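Local coordinates for protein TRAP-type C4-dicarboxylate:H+ symport system substrate-binding component DctP (Shewanella oneidensis, PDB 4MX6) that binds succinate and probably delivers such C4-dicarboxylates, captured in the periplasm, to a TRAP-type proton symport system, at residues A188-A192 against V193-P197; A253-K256 against S257-A260; N278-A281 against A282-D285; Q309-V312 against D313-P317. All blocks are in the same frame, centred on the assembly; numbering follows the deposited sequence. Where two conformers were deposited one is given.

Interaction 1. Residues A188-A192 against V193-P197; sequences AQFDA and VGAIP
The carbonyl oxygen of Phe-190 is gripped by two backbone amides, Ala-195 N at 3.0 Å and Val-193 N at 3.2 Å, which reach it from opposite faces of its plane. Between them Gly-194 N donates to Asp-191 O (3.0 Å), the straightest of the three, at 163°. Glycine suits this position because its phi is positive, 72°, a conformation that most residues with a side chain adopt only at a cost. As the chain turns back, Phe-190 CB meets Ala-195 CB at 3.9 Å and also Pro-197 CB, while its ring stacks on Phe-178. A single water donates to both Asp-191 OD1 and Ala-195 O, and the same OD1 lies against Pro-197 CD (3.4 Å). In Val-193 a chi1 of -65° places CG2 between the backbone N and carbonyl carbon, close to Phe-190 O, and its CG1 packs on Val-314 and Met-315 of helix 305-326. With an alanine here both branches go, and a gap would probably open where CG1 meets Val-314 and Met-315. The whole is a Schellman motif, with Gly-194 as C-prime residue, closing the helix of a beta-alpha-beta unit (177-180, 184-191, 196-199).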
# COMPACT_ATOMS: atom_id res chain seq x y z
N ALA A 188 -3.59 12.96 9.48
CA ALA A 188 -3.08 14.32 9.49
C ALA A 188 -3.15 14.98 8.11
O ALA A 188 -3.43 16.18 8.00
CB ALA A 188 -1.65 14.35 10.02
N GLN A 189 -2.93 14.20 7.06
CA GLN A 189 -3.05 14.68 5.69
C GLN A 189 -4.44 15.30 5.48
O GLN A 189 -4.58 16.38 4.94
CB GLN A 189 -2.82 13.51 4.72
CG GLN A 189 -3.08 13.83 3.28
CD GLN A 189 -2.89 12.61 2.42
OE1 GLN A 189 -1.80 12.32 1.95
NE2 GLN A 189 -3.96 11.86 2.23
N PHE A 190 -5.49 14.58 5.88
CA PHE A 190 -6.84 15.11 5.72
C PHE A 190 -7.17 16.21 6.73
O PHE A 190 -7.83 17.18 6.36
CB PHE A 190 -7.87 13.98 5.69
CG PHE A 190 -7.82 13.19 4.41
CD1 PHE A 190 -8.31 13.75 3.24
CD2 PHE A 190 -7.23 11.94 4.35
CE1 PHE A 190 -8.24 13.07 2.05
CE2 PHE A 190 -7.16 11.25 3.15
CZ PHE A 190 -7.67 11.81 2.01
N ASP A 191 -6.67 16.11 7.96
CA ASP A 191 -6.81 17.22 8.92
C ASP A 191 -6.26 18.53 8.33
O ASP A 191 -6.79 19.60 8.60
CB ASP A 191 -6.03 16.95 10.22
CG ASP A 191 -6.61 15.85 11.09
OD1 ASP A 191 -7.82 15.56 10.99
OD2 ASP A 191 -5.83 15.30 11.90
N ALA A 192 -5.18 18.44 7.57
CA ALA A 192 -4.49 19.62 7.06
C ALA A 192 -5.34 20.47 6.13
O ALA A 192 -5.07 21.65 5.93
CB ALA A 192 -3.20 19.20 6.36
N VAL A 193 -6.38 19.86 5.55
CA VAL A 193 -7.30 20.56 4.66
C VAL A 193 -8.71 20.63 5.24
O VAL A 193 -9.68 20.93 4.54
CB VAL A 193 -7.31 19.94 3.23
CG1 VAL A 193 -5.94 20.13 2.56
CG2 VAL A 193 -7.71 18.46 3.25
N GLY A 194 -8.83 20.38 6.54
CA GLY A 194 -10.12 20.50 7.20
C GLY A 194 -11.10 19.40 6.83
O GLY A 194 -12.31 19.54 7.05
N ALA A 195 -10.60 18.31 6.26
CA ALA A 195 -11.42 17.12 6.05
C ALA A 195 -11.44 16.27 7.31
O ALA A 195 -10.68 16.52 8.25
CB ALA A 195 -10.91 16.32 4.85
N ILE A 196 -12.30 15.26 7.34
CA ILE A 196 -12.51 14.43 8.52
C ILE A 196 -12.06 13.00 8.20
O ILE A 196 -12.77 12.26 7.51
CB ILE A 196 -14.00 14.42 8.93
CG1 ILE A 196 -14.55 15.85 9.10
CG2 ILE A 196 -14.19 13.59 10.20
CD1 ILE A 196 -13.93 16.62 10.23
N PRO A 197 -10.89 12.59 8.69
CA PRO A 197 -10.40 11.24 8.39
C PRO A 197 -11.04 10.20 9.30
O PRO A 197 -11.25 10.46 10.49
CB PRO A 197 -8.91 11.33 8.67
CG PRO A 197 -8.80 12.40 9.73
CD PRO A 197 -9.89 13.39 9.44
O HOH W 1 -9.90 17.23 10.72

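Interaction 2. Residues A253-K256 against S257-A260; sequences AFWK and SLPA
Leu-258 reaches back with its two methyls to a pair of aromatic side chains on the helix it has just left. CD2 lies 3.9 Å from Phe-254 CZ, with the leucine CG over one face of the phenyl ring, and CD1 lies 3.7 Å from Trp-255 CE3. A branched aliphatic side chain suits this place because its fork lets CD2 lie on Phe-254 while CD1 reaches across to Trp-255. Cutting Leu-258 back to an alanine removes both methyls and is likely to leave a gap between the two rings, with Phe-254 less firmly held on that face. The backbone that brings Leu-258 round is held by Phe-254 O, which accepts from Ser-257 OG at 2.7 Å and from Ser-257 N at 2.9 Å. The hydroxyl comes in only 15° from the carbonyl plane, whereas the amide stands well above it. A chi1 of 79° folds the serine oxygen back over the turn it follows, so that its short side chain can bond to the main chain of its own helix. Leu-258 N adds a weak bond to Trp-255 O. Farther out, Arg-263 makes a cation-pi contact with Trp-255 and also bonds to its carbonyl, while Lys-256 NZ pairs with Asp-252. The chemistry is thus divided: polar groups satisfy the Phe-254 and Trp-255 carbonyls, while Leu-258 and Trp-255 pack on helix 260-295 and Phe-254 turns to the loop at Asn-93 and Gln-96.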
# COMPACT_ATOMS: atom_id res chain seq x y z
N ALA A 253 10.08 -16.15 13.79
CA ALA A 253 9.96 -17.53 14.25
C ALA A 253 9.78 -18.48 13.07
O ALA A 253 10.43 -19.53 13.01
CB ALA A 253 8.81 -17.65 15.24
N PHE A 254 8.90 -18.14 12.13
CA PHE A 254 8.72 -19.01 10.97
C PHE A 254 9.98 -19.04 10.10
O PHE A 254 10.44 -20.11 9.69
CB PHE A 254 7.53 -18.58 10.11
CG PHE A 254 7.45 -19.33 8.83
CD1 PHE A 254 7.13 -20.68 8.82
CD2 PHE A 254 7.75 -18.71 7.62
CE1 PHE A 254 7.08 -21.38 7.63
CE2 PHE A 254 7.71 -19.42 6.44
CZ PHE A 254 7.38 -20.76 6.45
N TRP A 255 10.55 -17.88 9.84
CA TRP A 255 11.69 -17.80 8.94
C TRP A 255 12.87 -18.63 9.49
O TRP A 255 13.51 -19.36 8.75
CB TRP A 255 12.06 -16.34 8.74
CG TRP A 255 12.83 -16.00 7.48
CD1 TRP A 255 13.99 -15.29 7.42
CD2 TRP A 255 12.46 -16.29 6.12
NE1 TRP A 255 14.38 -15.14 6.11
CE2 TRP A 255 13.47 -15.74 5.29
CE3 TRP A 255 11.40 -16.97 5.51
CZ2 TRP A 255 13.44 -15.84 3.91
CZ3 TRP A 255 11.39 -17.07 4.13
CH2 TRP A 255 12.40 -16.52 3.35
N LYS A 256 13.11 -18.52 10.79
CA LYS A 256 14.16 -19.30 11.44
C LYS A 256 13.85 -20.80 11.49
O LYS A 256 14.77 -21.61 11.60
CB LYS A 256 14.43 -18.77 12.85
CG LYS A 256 15.21 -17.47 12.85
CD LYS A 256 15.42 -16.91 14.25
CE LYS A 256 16.27 -15.64 14.20
NZ LYS A 256 16.31 -14.93 15.51
N SER A 257 12.57 -21.17 11.42
CA SER A 257 12.17 -22.58 11.52
C SER A 257 12.46 -23.35 10.23
O SER A 257 12.41 -24.59 10.23
CB SER A 257 10.69 -22.69 11.87
OG SER A 257 9.84 -22.50 10.75
N LEU A 258 12.74 -22.64 9.15
CA LEU A 258 13.04 -23.30 7.88
C LEU A 258 14.49 -23.78 7.84
O LEU A 258 15.39 -23.10 8.34
CB LEU A 258 12.83 -22.34 6.72
CG LEU A 258 11.40 -21.87 6.49
CD1 LEU A 258 11.37 -20.70 5.52
CD2 LEU A 258 10.56 -23.01 5.95
N PRO A 259 14.73 -24.95 7.22
CA PRO A 259 16.13 -25.30 6.98
C PRO A 259 16.74 -24.31 6.00
O PRO A 259 16.05 -23.78 5.12
CB PRO A 259 16.07 -26.72 6.39
CG PRO A 259 14.66 -26.99 6.08
CD PRO A 259 13.78 -25.92 6.65
N ALA A 260 18.03 -24.03 6.15
CA ALA A 260 18.63 -22.93 5.41
C ALA A 260 18.54 -23.08 3.89
O ALA A 260 18.36 -22.09 3.17
CB ALA A 260 20.08 -22.75 5.84

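Interaction 3. Residues N278-A281 against A282-D285; sequences NKIA and AEKD
Residues 278-281 and 282-285 are successive turns of one continuous alpha helix, joined by four backbone bonds, each from an amide to the carbonyl four places earlier. Lys-284 N to Ile-280 O is the shortest at 2.7 Å, and Ala-282 N to Asn-278 O the longest at 3.3 Å. On this frame Lys-279 and Glu-283 stand four residues apart, the spacing that brings opposite charges together on one helix flank. Lys-279 NZ donates to Glu-283 OE2 at 2.8 Å, a salt bridge that meets the carboxylate oxygen on its syn side, 24° out of plane. The lysine runs extended and then bends at its last torsion (chi4 -74°), which swings the ammonium over to the carboxylate. Along the way Lys-279 CG passes 3.6 Å from Glu-283 OE2, giving the aliphatic part a share in the contact. A water closes the ring: it accepts from Lys-279 NZ and donates to Glu-283 OE1, 2.8 Å from that oxygen, so both carboxylate oxygens are tied to the same lysine. Lys-284 turns its charge to Glu-287 instead. The other flank of helix 260-295 faces strand 148-158, where the small Ala-281 packs on His-155 and Asn-278 OD1 accepts from the His-155 backbone N. There the side chain of Ala-281 lies about 7 Å from that of the succinate-binding Tyr-246.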
# COMPACT_ATOMS: atom_id res chain seq x y z
N ASN A 278 5.72 -6.17 -9.40
CA ASN A 278 6.05 -4.79 -9.72
C ASN A 278 5.73 -4.46 -11.18
O ASN A 278 5.27 -3.36 -11.50
CB ASN A 278 7.53 -4.52 -9.44
CG ASN A 278 7.84 -4.39 -7.97
OD1 ASN A 278 6.95 -4.26 -7.13
ND2 ASN A 278 9.13 -4.39 -7.65
N LYS A 279 6.00 -5.40 -12.08
CA LYS A 279 5.67 -5.22 -13.49
C LYS A 279 4.16 -5.10 -13.66
O LYS A 279 3.66 -4.20 -14.34
CB LYS A 279 6.23 -6.39 -14.29
CG LYS A 279 5.95 -6.35 -15.76
CD LYS A 279 6.77 -7.41 -16.48
CE LYS A 279 6.54 -7.43 -17.97
NZ LYS A 279 5.23 -8.04 -18.33
N ILE A 280 3.42 -6.00 -13.02
CA ILE A 280 1.96 -5.96 -13.06
C ILE A 280 1.45 -4.64 -12.50
O ILE A 280 0.53 -4.04 -13.06
CB ILE A 280 1.34 -7.15 -12.28
CG1 ILE A 280 1.67 -8.49 -12.95
CG2 ILE A 280 -0.18 -7.00 -12.17
CD1 ILE A 280 0.86 -8.79 -14.20
N ALA A 281 2.04 -4.15 -11.41
CA ALA A 281 1.59 -2.90 -10.81
C ALA A 281 1.61 -1.77 -11.83
O ALA A 281 0.67 -0.99 -11.95
CB ALA A 281 2.44 -2.54 -9.60
N ALA A 282 2.70 -1.68 -12.59
CA ALA A 282 2.85 -0.62 -13.56
C ALA A 282 1.87 -0.82 -14.71
O ALA A 282 1.29 0.13 -15.22
CB ALA A 282 4.27 -0.58 -14.08
N GLU A 283 1.68 -2.07 -15.12
CA GLU A 283 0.73 -2.36 -16.19
C GLU A 283 -0.71 -2.02 -15.77
O GLU A 283 -1.45 -1.39 -16.52
CB GLU A 283 0.82 -3.83 -16.59
CG GLU A 283 2.13 -4.16 -17.26
CD GLU A 283 2.41 -5.65 -17.40
OE1 GLU A 283 1.76 -6.46 -16.72
OE2 GLU A 283 3.30 -6.00 -18.22
N LYS A 284 -1.10 -2.42 -14.56
CA LYS A 284 -2.46 -2.20 -14.08
C LYS A 284 -2.73 -0.72 -13.83
O LYS A 284 -3.85 -0.27 -14.01
CB LYS A 284 -2.73 -3.02 -12.82
CG LYS A 284 -2.82 -4.50 -13.08
CD LYS A 284 -4.00 -4.82 -13.98
CE LYS A 284 -4.19 -6.29 -14.13
NZ LYS A 284 -5.29 -6.60 -15.09
N ASP A 285 -1.72 0.04 -13.46
CA ASP A 285 -1.95 1.44 -13.22
C ASP A 285 -2.48 2.09 -14.51
O ASP A 285 -3.41 2.89 -14.47
CB ASP A 285 -0.68 2.09 -12.75
CG ASP A 285 -0.94 3.43 -12.19
OD1 ASP A 285 -1.43 3.52 -11.05
OD2 ASP A 285 -0.70 4.41 -12.92
O HOH W 2 3.11 -8.91 -16.67

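Interaction 4. Residues Q309-V312 against D313-P317; sequences QQWV and DVMKP
Gln-309 and Asp-313 are bonded twice, once through the backbone and once through their side chains. Asp-313 N donates to Gln-309 O at 2.9 Å, and Gln-309 NE2 returns a bond of 2.8 Å to Asp-313 OD1. The carboxylate oxygen lies almost in the plane of the amide, but the amide nitrogen stands above the carboxylate plane, 39° out of it. The glutamine's bend at chi2 (65°) curls the amide over to its neighbour one turn on. Val-314 N continues the helical pattern to Gln-310 O, whereas the next turn loosens: Met-315 N gives Val-312 O a bond of 3.2 Å and Trp-311 O only a weak one. Lys-316 N likewise reaches Val-312 O weakly, and Pro-317, lacking an amide hydrogen, makes no bond to the turn before, where the helix kinks. On the buried side the flexible Met-315 sets its CE at the edge of the Trp-311 ring, in its plane and 3.8 Å from CZ3. Trp-311 NE1 has weak bonds to the carbonyls of Leu-167 and Lys-168, and Gln-310 OE1 accepts from Gln-169. Helix 305-326 thereby lies with Trp-311 against Phe-161 of strand 160-163 and with Trp-311, Val-312 and Met-315 on the loop at Pro-118 and Phe-119.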
# COMPACT_ATOMS: atom_id res chain seq x y z
N GLN A 309 0.31 22.61 -7.06
CA GLN A 309 1.19 23.28 -6.11
C GLN A 309 0.42 23.74 -4.87
O GLN A 309 0.96 23.72 -3.76
CB GLN A 309 1.93 24.45 -6.75
CG GLN A 309 3.08 24.98 -5.88
CD GLN A 309 4.18 23.95 -5.69
OE1 GLN A 309 4.64 23.33 -6.64
NE2 GLN A 309 4.60 23.76 -4.45
N GLN A 310 -0.84 24.13 -5.04
CA GLN A 310 -1.64 24.52 -3.88
C GLN A 310 -1.79 23.34 -2.92
O GLN A 310 -1.68 23.47 -1.70
CB GLN A 310 -3.01 25.06 -4.30
CG GLN A 310 -2.93 26.41 -4.98
CD GLN A 310 -4.25 27.01 -5.43
OE1 GLN A 310 -5.24 26.34 -5.64
NE2 GLN A 310 -4.24 28.31 -5.61
N TRP A 311 -2.05 22.16 -3.48
CA TRP A 311 -2.13 20.95 -2.67
C TRP A 311 -0.79 20.61 -2.00
O TRP A 311 -0.74 20.24 -0.83
CB TRP A 311 -2.60 19.78 -3.53
CG TRP A 311 -4.09 19.67 -3.75
CD1 TRP A 311 -4.79 20.04 -4.85
CD2 TRP A 311 -5.02 19.11 -2.83
NE1 TRP A 311 -6.12 19.74 -4.67
CE2 TRP A 311 -6.29 19.16 -3.44
CE3 TRP A 311 -4.91 18.56 -1.56
CZ2 TRP A 311 -7.44 18.69 -2.80
CZ3 TRP A 311 -6.05 18.09 -0.92
CH2 TRP A 311 -7.29 18.14 -1.55
N VAL A 312 0.30 20.71 -2.75
CA VAL A 312 1.61 20.44 -2.17
C VAL A 312 1.87 21.35 -0.97
O VAL A 312 2.29 20.89 0.10
CB VAL A 312 2.73 20.63 -3.22
CG1 VAL A 312 4.11 20.52 -2.58
CG2 VAL A 312 2.57 19.63 -4.34
N ASP A 313 1.62 22.64 -1.16
CA ASP A 313 1.95 23.62 -0.14
C ASP A 313 1.18 23.41 1.16
O ASP A 313 1.75 23.53 2.24
CB ASP A 313 1.68 25.04 -0.67
CG ASP A 313 2.67 25.47 -1.74
OD1 ASP A 313 3.69 24.78 -1.95
OD2 ASP A 313 2.43 26.52 -2.38
N VAL A 314 -0.11 23.13 1.06
CA VAL A 314 -0.94 22.95 2.24
C VAL A 314 -0.61 21.65 2.99
O VAL A 314 -0.92 21.52 4.18
CB VAL A 314 -2.44 22.99 1.85
CG1 VAL A 314 -2.89 21.69 1.21
CG2 VAL A 314 -3.29 23.28 3.05
N MET A 315 0.05 20.71 2.32
CA MET A 315 0.40 19.42 2.92
C MET A 315 1.77 19.41 3.60
O MET A 315 2.04 18.53 4.40
CB MET A 315 0.33 18.30 1.88
CG MET A 315 -1.07 17.99 1.43
SD MET A 315 -2.12 17.46 2.79
CE MET A 315 -3.65 17.16 1.89
N LYS A 316 2.63 20.38 3.30
CA LYS A 316 3.97 20.41 3.87
C LYS A 316 3.97 20.41 5.40
O LYS A 316 4.83 19.78 6.00
CB LYS A 316 4.79 21.57 3.30
CG LYS A 316 5.28 21.34 1.89
CD LYS A 316 6.41 20.33 1.84
CE LYS A 316 6.96 20.15 0.44
NZ LYS A 316 7.51 21.40 -0.15
N PRO A 317 3.00 21.09 6.05
CA PRO A 317 3.00 21.02 7.52
C PRO A 317 2.84 19.60 8.09
O PRO A 317 3.21 19.37 9.25
CB PRO A 317 1.84 21.93 7.93
CG PRO A 317 1.77 22.92 6.83
CD PRO A 317 2.04 22.10 5.57

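In the fold
Interactions 1 and 4 belong to one packed region: Gln-189 O lies 3.3 Å from Met-315 CE, so that the end of helix 184-191 rests on helix 305-326. Both are partly buried and mix backbone bonds with apolar packing, but interaction 4 also carries an exposed amide-carboxylate pair. Interaction 2 lies on the opposite side of the chain's centre from both, with its own centre 43 Å from that of interaction 1, and, like interaction 1, is a helix end. Interaction 3 is a surface contact within a regular helix, and its side-chain chemistry is chiefly ionic. Interactions 2 and 3 are linked through the chain, since helix 260-295 follows helix 252-257. Helix ends thus rely on shared carbonyls, and the exposed helix flanks on charged or polar pairs.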